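Local coordinates for T9SS C-terminal target domain-containing protein (Bacteroides cellulosilyticus, PDB 5JVK) that probably hydrolyses O-glycosidic bonds, as a family 39 glycoside hydrolase of a gut symbiont, at residues A[186-189]-A[190-194]. Sequence-based numbering, arbitrary orientation.
Sequences PTIP and FPTTE. With SO4 (sulfate ion), chain E.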
ATOM      1  N   PRO A 186      33.063   8.833   7.845  1.00 52.39           N
ATOM      2  CA  PRO A 186      33.847  10.047   7.560  1.00 52.46           C
ATOM      3  C   PRO A 186      33.262  10.963   6.475  1.00 52.38           C
ATOM      4  O   PRO A 186      33.163  12.173   6.694  1.00 52.50           O
ATOM      5  CB  PRO A 186      35.213   9.495   7.119  1.00 52.41           C
ATOM      6  CG  PRO A 186      34.949   8.108   6.655  1.00 52.39           C
ATOM      7  CD  PRO A 186      33.797   7.607   7.472  1.00 52.55           C
ATOM      8  N   THR A 187      32.885  10.389   5.331  1.00 51.99           N
ATOM      9  CA  THR A 187      32.419  11.159   4.167  1.00 51.54           C
ATOM     10  C   THR A 187      30.899  11.369   4.145  1.00 50.12           C
ATOM     11  O   THR A 187      30.438  12.465   3.828  1.00 50.12           O
ATOM     12  CB  THR A 187      32.848  10.488   2.840  1.00 51.73           C
ATOM     13  OG1 THR A 187      32.546   9.089   2.880  1.00 52.58           O
ATOM     14  CG2 THR A 187      34.340  10.665   2.601  1.00 51.44           C
ATOM     15  N   ILE A 188      30.137  10.327   4.482  1.00 49.13           N
ATOM     16  CA  ILE A 188      28.669  10.316   4.327  1.00 48.24           C
ATOM     17  C   ILE A 188      27.992   9.573   5.486  1.00 47.82           C
ATOM     18  O   ILE A 188      28.653   8.796   6.174  1.00 48.42           O
ATOM     19  CB  ILE A 188      28.261   9.660   2.981  1.00 47.53           C
ATOM     20  CG1 ILE A 188      28.946   8.294   2.796  1.00 46.90           C
ATOM     21  CG2 ILE A 188      28.608  10.580   1.815  1.00 47.47           C
ATOM     22  CD1 ILE A 188      28.505   7.543   1.557  1.00 46.34           C
ATOM     23  N   PRO A 189      26.673   9.790   5.701  1.00 47.65           N
ATOM     24  CA  PRO A 189      25.959   9.025   6.739  1.00 47.32           C
ATOM     25  C   PRO A 189      25.621   7.599   6.261  1.00 47.12           C
ATOM     26  O   PRO A 189      24.454   7.244   6.072  1.00 48.01           O
ATOM     27  CB  PRO A 189      24.712   9.880   7.006  1.00 46.89           C
ATOM     28  CG  PRO A 189      24.450  10.561   5.709  1.00 47.11           C
ATOM     29  CD  PRO A 189      25.791  10.788   5.060  1.00 47.34           C
ATOM     30  N   PHE A 190      26.669   6.797   6.091  1.00 46.47           N
ATOM     31  CA  PHE A 190      26.594   5.467   5.482  1.00 45.78           C
ATOM     32  C   PHE A 190      27.963   4.803   5.689  1.00 46.59           C
ATOM     33  O   PHE A 190      28.987   5.441   5.429  1.00 46.86           O
ATOM     34  CB  PHE A 190      26.278   5.591   3.985  1.00 44.67           C
ATOM     35  CG  PHE A 190      25.989   4.281   3.303  1.00 43.66           C
ATOM     36  CD1 PHE A 190      24.692   3.780   3.255  1.00 43.02           C
ATOM     37  CD2 PHE A 190      27.009   3.557   2.687  1.00 43.02           C
ATOM     38  CE1 PHE A 190      24.418   2.578   2.618  1.00 42.62           C
ATOM     39  CE2 PHE A 190      26.740   2.353   2.049  1.00 42.68           C
ATOM     40  CZ  PHE A 190      25.443   1.863   2.015  1.00 42.70           C
ATOM     41  N   PRO A 191      27.998   3.542   6.170  1.00 47.37           N
ATOM     42  CA  PRO A 191      29.281   2.944   6.564  1.00 47.66           C
ATOM     43  C   PRO A 191      30.247   2.720   5.396  1.00 48.07           C
ATOM     44  O   PRO A 191      29.959   1.917   4.504  1.00 47.62           O
ATOM     45  CB  PRO A 191      28.868   1.606   7.191  1.00 47.87           C
ATOM     46  CG  PRO A 191      27.572   1.274   6.542  1.00 47.78           C
ATOM     47  CD  PRO A 191      26.882   2.593   6.349  1.00 47.67           C
ATOM     48  N   THR A 192      31.371   3.443   5.412  1.00 49.00           N
ATOM     49  CA  THR A 192      32.427   3.316   4.396  1.00 49.72           C
ATOM     50  C   THR A 192      33.766   2.754   4.915  1.00 50.71           C
ATOM     51  O   THR A 192      34.681   2.541   4.115  1.00 51.22           O
ATOM     52  CB  THR A 192      32.682   4.667   3.687  1.00 49.08           C
ATOM     53  OG1 THR A 192      32.948   5.686   4.657  1.00 48.22           O
ATOM     54  CG2 THR A 192      31.475   5.066   2.848  1.00 48.78           C
ATOM     55  N   THR A 193      33.892   2.507   6.226  1.00 51.29           N
ATOM     56  CA  THR A 193      35.103   1.879   6.786  1.00 52.49           C
ATOM     57  C   THR A 193      34.938   0.365   6.858  1.00 52.95           C
ATOM     58  O   THR A 193      33.816  -0.138   6.944  1.00 53.77           O
ATOM     59  CB  THR A 193      35.456   2.409   8.198  1.00 52.74           C
ATOM     60  OG1 THR A 193      34.546   1.885   9.173  1.00 52.83           O
ATOM     61  CG2 THR A 193      35.434   3.935   8.236  1.00 53.02           C
ATOM     62  N   GLU A 194      36.061  -0.352   6.841  1.00 53.56           N
ATOM     63  CA  GLU A 194      36.062  -1.816   6.963  1.00 54.41           C
ATOM     64  C   GLU A 194      35.420  -2.269   8.280  1.00 52.88           C
ATOM     65  O   GLU A 194      34.706  -3.271   8.305  1.00 52.55           O
ATOM     66  CB  GLU A 194      37.490  -2.375   6.858  1.00 56.17           C
ATOM     67  CG  GLU A 194      37.563  -3.877   6.589  1.00 58.12           C
ATOM     68  CD  GLU A 194      38.929  -4.480   6.888  1.00 59.52           C
ATOM     69  OE1 GLU A 194      39.950  -3.768   6.779  1.00 60.58           O
ATOM     70  OE2 GLU A 194      38.979  -5.680   7.233  1.00 60.06           O
TER
HETATM   71  S   SO4 E 652      39.281   1.583   6.543  1.00 90.87           S
HETATM   72  O1  SO4 E 652      38.985   0.903   5.260  1.00 90.34           O
HETATM   73  O2  SO4 E 652      40.747   1.681   6.713  1.00 91.69           O
HETATM   74  O3  SO4 E 652      38.695   2.942   6.532  1.00 90.29           O
HETATM   75  O4  SO4 E 652      38.706   0.810   7.669  1.00 90.86           O
HETATM   76  O   HOH W   1      31.225   7.598   5.268  1.00 47.46           O
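The side chains of I188 and F190 run alongside each other in the same direction, the end methyl CD1 of I188 resting 3.8 Å from CB of F190. A chi1 of 51° places CG1 of I188 flanked by its own N and C, which directs the branch to F190 and T192; CD1 also comes 4.1 Å from CG2 of T192, the two side chains crossing at about a right angle. Without the ethyl branch of I188, as with an alanine in its place, CB of F190 and CG2 of T192 would probably lose their apolar neighbour. Nearer the loop's ends, CD of P186 passes 3.5 Å from OG1 of T192, a van der Waals contact. The F190 ring, with CD of P191 above one face, displaced toward the rim, is buried against W221, edge-to-face, and L236 of helix 229-247.

Polar links close the loop. A water accepts from N of I188 (3.0 Å), donates to O of F190 (3.1 Å) and is hydrogen-bonded to OG1 of T192 at 2.6 Å; threonine suits this place because its methyl meets I188 while its hydroxyl meets the water. Beyond, T193 is the N-cap of helix 194-211, its OG1 hydrogen-bonded to OG of S196, and N of E194 binds a sulfate, probably from the crystallisation liquor. N of F190 reaches O of I188 at 2.8 Å, but weakly, bent to 136°, across the inverse gamma turn centred on P189, whose ring already holds phi near the value needed; the turn reverses the surface loop joining strand 168-174 of the (beta/alpha)8 barrel to its following helix.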